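Side-chain contacts in autophagy protein 5 (Saccharomyces cerevisiae, PDB 2DYO), which takes part in autophagic vesicle formation and in cytoplasm-to-vacuole transport, and is required for nucleophagy and mitophagy: residues A[127-130]-A[131-135]; A[44-48]-A[49-53]. All blocks are in the same frame, centred on the assembly; numbering follows the deposited sequence.

Contact 1 (A[127-130]-A[131-135]); sequences DSLP and PTIIP
Leu-129 meets the ring of Pro-135 with one of its methyls: Leu-129 CD2 and Pro-135 CD are 3.4 Å apart, tighter than carbons usually pack, and the two side chains cross at about a right angle. With CG placed anti to the backbone N (chi1 -173°), the isobutyl branch also reaches the backbone of Ile-133, bringing Leu-129 CD2 to 3.5 Å from Ile-133 O. The second methyl takes a looser position, Leu-129 CD1 lying 4.1 Å from Ile-133 CG2. Pro-130 then opens a type II beta turn that ends at Ile-133, with Pro-131 and Thr-132 at its corners and Thr-132 in the positive-phi conformation (74°) that such a turn requires. It reverses the chain just after strand 118-126, the central strand of the first ubiquitin-like beta-grasp sheet. Ile-133 N closes the turn by donating to Pro-130 O across 3.1 Å. Pro-130 also packs through its ring, its CB standing 3.8 Å from Ile-133 CG1. Both of these side chains lean further on Trp-76 and Pro-83 of the sheet, and Leu-129 also touches Trp-76.

Contact 2 (A[44-48]-A[49-53]); sequences RETYL and VNYMP
Asn-50 N donates to Tyr-47 O at 3.1 Å and Tyr-51 N to Leu-48 O at 3.0 Å, two successive i to i+3 bonds that wind the chain into a 3-10 turn. On this frame the side chains of Thr-46 and Asn-50 run past one another in opposite directions, and Thr-46 OG1 comes to 3.0 Å from Asn-50 OD1. Asn-50 folds back over the start of the turn, its CB lying 3.3 Å from Tyr-47 O. Tyr-51 presents a ring edge to the same backbone: its CD1 is 3.4 Å from Leu-48 O and its CE1 is 3.6 Å from Tyr-47 O, both oxygens lying near the ring plane. CG of Tyr-51 sits anti to its own carbonyl carbon (chi1 -61°), which sends the ring back along the turn until the hydroxyl oxygen OH is 4.0 Å from the methyl CG2 of Thr-46. That hydroxyl is hydrogen-bonded to the backbone of the chain of another protein. Were Tyr-51 replaced by an alanine, the Thr-46 methyl would probably lose its aromatic neighbour and the backbone of the other protein's chain its hydrogen bond to the phenol. Tyr-47 touches Val-49 lightly through CB, and its ring turns to an edge-to-face contact with Phe-276. The backbone N of Tyr-47 is buried with no partner in the model. The Leu-48 side chain packs on Val-90 and Leu-93 of helix 90-98. Tyr-51 occupies the N-cap position of helix 52-59, and the whole forms the strand-to-helix connection of a ubiquitin-like beta-grasp domain, where the helix follows a hairpin, here strands 15-22 and 37-43.

Contacts 1 and 2 illustrate how differently local turns can serve one beta-grasp domain. Contact 2 leads from an edge strand into the helix after it, whereas contact 1 follows the central strand on the way to helix 142-159. Their centres lie 19 Å apart and their nearest atoms about 6 Å apart, so they do not touch. Intermediaries join them: Trp-86 meets Ile-134 of contact 1 and Val-49 of contact 2, and helix 142-159 supplies Gln-142 to the first and Ala-143 to the second. Contact 1 is a surface turn, while contact 2 is buried and borders the chain of another protein, which does not reach contact 1.

Contact 1 (A[127-130]-A[131-135])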
ATOM      1  N   ASP A 127      17.521 -19.315   0.577  1.00 58.07           N
ATOM      2  CA  ASP A 127      18.880 -18.863   0.853  1.00 60.41           C
ATOM      3  C   ASP A 127      19.289 -17.730  -0.077  1.00 60.89           C
ATOM      4  O   ASP A 127      19.950 -16.779   0.340  1.00 60.27           O
ATOM      5  CB  ASP A 127      19.867 -20.026   0.708  1.00 62.86           C
ATOM      6  CG  ASP A 127      19.704 -21.068   1.797  1.00 65.36           C
ATOM      7  OD1 ASP A 127      19.855 -20.713   2.987  1.00 66.87           O
ATOM      8  OD2 ASP A 127      19.428 -22.240   1.466  1.00 66.61           O
ATOM      9  N   SER A 128      18.898 -17.839  -1.342  1.00 61.62           N
ATOM     10  CA  SER A 128      19.223 -16.813  -2.322  1.00 62.15           C
ATOM     11  C   SER A 128      18.105 -15.778  -2.373  1.00 62.26           C
ATOM     12  O   SER A 128      17.110 -15.948  -3.082  1.00 62.94           O
ATOM     13  CB  SER A 128      19.426 -17.442  -3.705  1.00 62.95           C
ATOM     14  OG  SER A 128      18.274 -18.152  -4.127  1.00 63.91           O
ATOM     15  N   LEU A 129      18.271 -14.709  -1.602  1.00 61.35           N
ATOM     16  CA  LEU A 129      17.281 -13.641  -1.551  1.00 60.05           C
ATOM     17  C   LEU A 129      17.077 -13.061  -2.946  1.00 59.05           C
ATOM     18  O   LEU A 129      18.041 -12.740  -3.641  1.00 59.14           O
ATOM     19  CB  LEU A 129      17.748 -12.551  -0.588  1.00 60.52           C
ATOM     20  CG  LEU A 129      16.777 -11.416  -0.261  1.00 60.57           C
ATOM     21  CD1 LEU A 129      15.476 -11.975   0.298  1.00 60.13           C
ATOM     22  CD2 LEU A 129      17.434 -10.488   0.744  1.00 61.11           C
ATOM     23  N   PRO A 130      15.812 -12.932  -3.379  1.00 57.27           N
ATOM     24  CA  PRO A 130      15.471 -12.392  -4.699  1.00 56.19           C
ATOM     25  C   PRO A 130      15.899 -10.938  -4.907  1.00 56.13           C
ATOM     26  O   PRO A 130      15.941 -10.143  -3.965  1.00 55.58           O
ATOM     27  CB  PRO A 130      13.953 -12.555  -4.759  1.00 55.81           C
ATOM     28  CG  PRO A 130      13.707 -13.740  -3.887  1.00 55.73           C
ATOM     29  CD  PRO A 130      14.611 -13.466  -2.715  1.00 56.67           C
ATOM     30  N   PRO A 131      16.204 -10.573  -6.160  1.00 55.53           N
ATOM     31  CA  PRO A 131      16.635  -9.225  -6.542  1.00 53.89           C
ATOM     32  C   PRO A 131      15.695  -8.095  -6.126  1.00 51.88           C
ATOM     33  O   PRO A 131      14.517  -8.089  -6.479  1.00 51.42           O
ATOM     34  CB  PRO A 131      16.788  -9.332  -8.063  1.00 55.23           C
ATOM     35  CG  PRO A 131      15.817 -10.427  -8.433  1.00 55.56           C
ATOM     36  CD  PRO A 131      16.068 -11.434  -7.348  1.00 55.06           C
ATOM     37  N   THR A 132      16.249  -7.145  -5.374  1.00 49.66           N
ATOM     38  CA  THR A 132      15.549  -5.961  -4.867  1.00 46.87           C
ATOM     39  C   THR A 132      14.580  -6.232  -3.717  1.00 43.87           C
ATOM     40  O   THR A 132      14.009  -5.301  -3.146  1.00 42.35           O
ATOM     41  CB  THR A 132      14.776  -5.213  -5.985  1.00 48.61           C
ATOM     42  OG1 THR A 132      13.553  -5.899  -6.275  1.00 49.64           O
ATOM     43  CG2 THR A 132      15.623  -5.120  -7.251  1.00 49.66           C
ATOM     44  N   ILE A 133      14.399  -7.502  -3.368  1.00 39.23           N
ATOM     45  CA  ILE A 133      13.492  -7.851  -2.284  1.00 35.80           C
ATOM     46  C   ILE A 133      14.117  -7.669  -0.902  1.00 33.19           C
ATOM     47  O   ILE A 133      15.177  -8.225  -0.605  1.00 31.89           O
ATOM     48  CB  ILE A 133      13.003  -9.313  -2.406  1.00 35.70           C
ATOM     49  CG1 ILE A 133      12.087  -9.457  -3.625  1.00 35.80           C
ATOM     50  CG2 ILE A 133      12.287  -9.738  -1.126  1.00 34.59           C
ATOM     51  CD1 ILE A 133      10.821  -8.613  -3.561  1.00 34.60           C
ATOM     52  N   ILE A 134      13.457  -6.873  -0.067  1.00 28.92           N
ATOM     53  CA  ILE A 134      13.911  -6.648   1.297  1.00 26.98           C
ATOM     54  C   ILE A 134      13.271  -7.769   2.104  1.00 27.27           C
ATOM     55  O   ILE A 134      12.047  -7.854   2.181  1.00 27.38           O
ATOM     56  CB  ILE A 134      13.395  -5.312   1.863  1.00 25.65           C
ATOM     57  CG1 ILE A 134      13.862  -4.151   0.985  1.00 24.95           C
ATOM     58  CG2 ILE A 134      13.874  -5.141   3.300  1.00 22.93           C
ATOM     59  CD1 ILE A 134      13.310  -2.806   1.434  1.00 25.94           C
ATOM     60  N   PRO A 135      14.087  -8.639   2.717  1.00 26.54           N
ATOM     61  CA  PRO A 135      13.561  -9.755   3.511  1.00 26.18           C
ATOM     62  C   PRO A 135      12.743  -9.327   4.732  1.00 27.26           C
ATOM     63  O   PRO A 135      12.909  -8.223   5.251  1.00 24.85           O
ATOM     64  CB  PRO A 135      14.825 -10.529   3.893  1.00 26.58           C
ATOM     65  CG  PRO A 135      15.851  -9.441   4.025  1.00 26.80           C
ATOM     66  CD  PRO A 135      15.556  -8.561   2.822  1.00 25.36           C
TER

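Contact 2 (A[44-48]-A[49-53])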
ATOM      1  N   ARG A  44      -6.011  -1.225   2.882  1.00 17.04           N
ATOM      2  CA  ARG A  44      -5.224  -0.913   1.701  1.00 15.79           C
ATOM      3  C   ARG A  44      -4.042  -0.079   2.202  1.00 14.76           C
ATOM      4  O   ARG A  44      -2.931  -0.173   1.689  1.00 15.49           O
ATOM      5  CB  ARG A  44      -6.048  -0.091   0.705  1.00 17.10           C
ATOM      6  CG  ARG A  44      -6.742  -0.920  -0.377  1.00 17.13           C
ATOM      7  CD  ARG A  44      -7.634  -0.028  -1.233  1.00 17.22           C
ATOM      8  NE  ARG A  44      -8.059  -0.667  -2.474  1.00 17.25           N
ATOM      9  CZ  ARG A  44      -7.375  -0.613  -3.612  1.00 19.34           C
ATOM     10  NH1 ARG A  44      -7.836  -1.224  -4.695  1.00 17.22           N
ATOM     11  NH2 ARG A  44      -6.226   0.055  -3.671  1.00 18.53           N
ATOM     12  N   GLU A  45      -4.294   0.723   3.235  1.00 15.11           N
ATOM     13  CA  GLU A  45      -3.261   1.589   3.790  1.00 16.97           C
ATOM     14  C   GLU A  45      -2.484   0.977   4.956  1.00 16.77           C
ATOM     15  O   GLU A  45      -2.625   1.405   6.108  1.00 14.81           O
ATOM     16  CB  GLU A  45      -3.872   2.917   4.241  1.00 15.14           C
ATOM     17  CG  GLU A  45      -4.627   3.681   3.156  1.00 18.12           C
ATOM     18  CD  GLU A  45      -3.723   4.354   2.136  1.00 21.12           C
ATOM     19  OE1 GLU A  45      -4.240   5.220   1.402  1.00 24.37           O
ATOM     20  OE2 GLU A  45      -2.514   4.027   2.053  1.00 18.63           O
ATOM     21  N   THR A  46      -1.666  -0.025   4.651  1.00 17.35           N
ATOM     22  CA  THR A  46      -0.828  -0.658   5.663  1.00 18.07           C
ATOM     23  C   THR A  46       0.190  -1.521   4.937  1.00 19.30           C
ATOM     24  O   THR A  46       0.255  -1.492   3.710  1.00 16.42           O
ATOM     25  CB  THR A  46      -1.661  -1.530   6.645  1.00 21.67           C
ATOM     26  OG1 THR A  46      -0.841  -1.900   7.764  1.00 21.20           O
ATOM     27  CG2 THR A  46      -2.168  -2.802   5.956  1.00 19.70           C
ATOM     28  N   TYR A  47       0.995  -2.271   5.685  1.00 18.62           N
ATOM     29  CA  TYR A  47       1.992  -3.151   5.081  1.00 18.18           C
ATOM     30  C   TYR A  47       1.674  -4.600   5.449  1.00 20.89           C
ATOM     31  O   TYR A  47       1.197  -4.875   6.554  1.00 20.59           O
ATOM     32  CB  TYR A  47       3.403  -2.850   5.599  1.00 17.87           C
ATOM     33  CG  TYR A  47       3.975  -1.502   5.212  1.00 18.75           C
ATOM     34  CD1 TYR A  47       4.058  -1.104   3.875  1.00 17.22           C
ATOM     35  CD2 TYR A  47       4.504  -0.656   6.183  1.00 18.01           C
ATOM     36  CE1 TYR A  47       4.665   0.107   3.524  1.00 18.79           C
ATOM     37  CE2 TYR A  47       5.106   0.546   5.844  1.00 17.57           C
ATOM     38  CZ  TYR A  47       5.189   0.923   4.521  1.00 17.84           C
ATOM     39  OH  TYR A  47       5.818   2.106   4.208  1.00 19.49           O
ATOM     40  N   LEU A  48       1.973  -5.524   4.541  1.00 18.82           N
ATOM     41  CA  LEU A  48       1.727  -6.940   4.799  1.00 20.01           C
ATOM     42  C   LEU A  48       2.528  -7.421   6.003  1.00 21.80           C
ATOM     43  O   LEU A  48       2.108  -8.305   6.737  1.00 22.31           O
ATOM     44  CB  LEU A  48       2.106  -7.779   3.567  1.00 20.60           C
ATOM     45  CG  LEU A  48       1.210  -7.656   2.326  1.00 21.63           C
ATOM     46  CD1 LEU A  48       1.861  -8.400   1.160  1.00 19.19           C
ATOM     47  CD2 LEU A  48      -0.164  -8.222   2.620  1.00 21.27           C
ATOM     48  N   VAL A  49       3.700  -6.830   6.184  1.00 20.43           N
ATOM     49  CA  VAL A  49       4.588  -7.187   7.277  1.00 21.18           C
ATOM     50  C   VAL A  49       3.987  -6.935   8.665  1.00 21.90           C
ATOM     51  O   VAL A  49       4.442  -7.502   9.664  1.00 24.39           O
ATOM     52  CB  VAL A  49       5.929  -6.466   7.099  0.50 20.03           C
ATOM     53  CG1 VAL A  49       5.976  -5.191   7.906  0.50 17.98           C
ATOM     54  CG2 VAL A  49       7.070  -7.418   7.405  0.50 18.06           C
ATOM     55  N   ASN A  50       2.949  -6.109   8.735  1.00 22.18           N
ATOM     56  CA  ASN A  50       2.291  -5.851  10.012  1.00 21.12           C
ATOM     57  C   ASN A  50       1.507  -7.080  10.487  1.00 24.29           C
ATOM     58  O   ASN A  50       0.943  -7.086  11.591  1.00 22.79           O
ATOM     59  CB  ASN A  50       1.353  -4.651   9.888  1.00 22.03           C
ATOM     60  CG  ASN A  50       2.114  -3.348   9.806  1.00 23.34           C
ATOM     61  OD1 ASN A  50       1.572  -2.303   9.444  1.00 25.24           O
ATOM     62  ND2 ASN A  50       3.388  -3.403  10.169  1.00 20.18           N
ATOM     63  N   TYR A  51       1.478  -8.121   9.660  1.00 22.98           N
ATOM     64  CA  TYR A  51       0.761  -9.333  10.020  1.00 24.08           C
ATOM     65  C   TYR A  51       1.659 -10.520  10.371  1.00 25.31           C
ATOM     66  O   TYR A  51       1.178 -11.644  10.514  1.00 25.50           O
ATOM     67  CB  TYR A  51      -0.224  -9.705   8.902  1.00 23.75           C
ATOM     68  CG  TYR A  51      -1.245  -8.613   8.693  1.00 23.92           C
ATOM     69  CD1 TYR A  51      -0.929  -7.473   7.956  1.00 24.27           C
ATOM     70  CD2 TYR A  51      -2.467  -8.643   9.359  1.00 24.67           C
ATOM     71  CE1 TYR A  51      -1.797  -6.384   7.904  1.00 22.84           C
ATOM     72  CE2 TYR A  51      -3.342  -7.564   9.316  1.00 24.55           C
ATOM     73  CZ  TYR A  51      -2.995  -6.434   8.589  1.00 24.60           C
ATOM     74  OH  TYR A  51      -3.828  -5.343   8.599  1.00 21.90           O
ATOM     75  N   MET A  52       2.957 -10.275  10.522  1.00 25.22           N
ATOM     76  CA  MET A  52       3.875 -11.350  10.885  1.00 27.50           C
ATOM     77  C   MET A  52       3.573 -11.908  12.277  1.00 29.43           C
ATOM     78  O   MET A  52       3.634 -13.122  12.492  1.00 29.42           O
ATOM     79  CB  MET A  52       5.327 -10.867  10.820  1.00 26.53           C
ATOM     80  CG  MET A  52       5.816 -10.627   9.406  1.00 26.47           C
ATOM     81  SD  MET A  52       5.336 -11.963   8.283  1.00 31.72           S
ATOM     82  CE  MET A  52       6.226 -13.355   8.974  1.00 28.17           C
ATOM     83  N   PRO A  53       3.254 -11.030  13.245  1.00 30.97           N
ATOM     84  CA  PRO A  53       2.947 -11.517  14.596  1.00 32.84           C
ATOM     85  C   PRO A  53       1.777 -12.498  14.560  1.00 34.44           C
ATOM     86  O   PRO A  53       1.805 -13.549  15.206  1.00 33.96           O
ATOM     87  CB  PRO A  53       2.601 -10.235  15.351  1.00 32.64           C
ATOM     88  CG  PRO A  53       3.494  -9.224  14.699  1.00 32.11           C
ATOM     89  CD  PRO A  53       3.322  -9.557  13.227  1.00 30.95           C
TER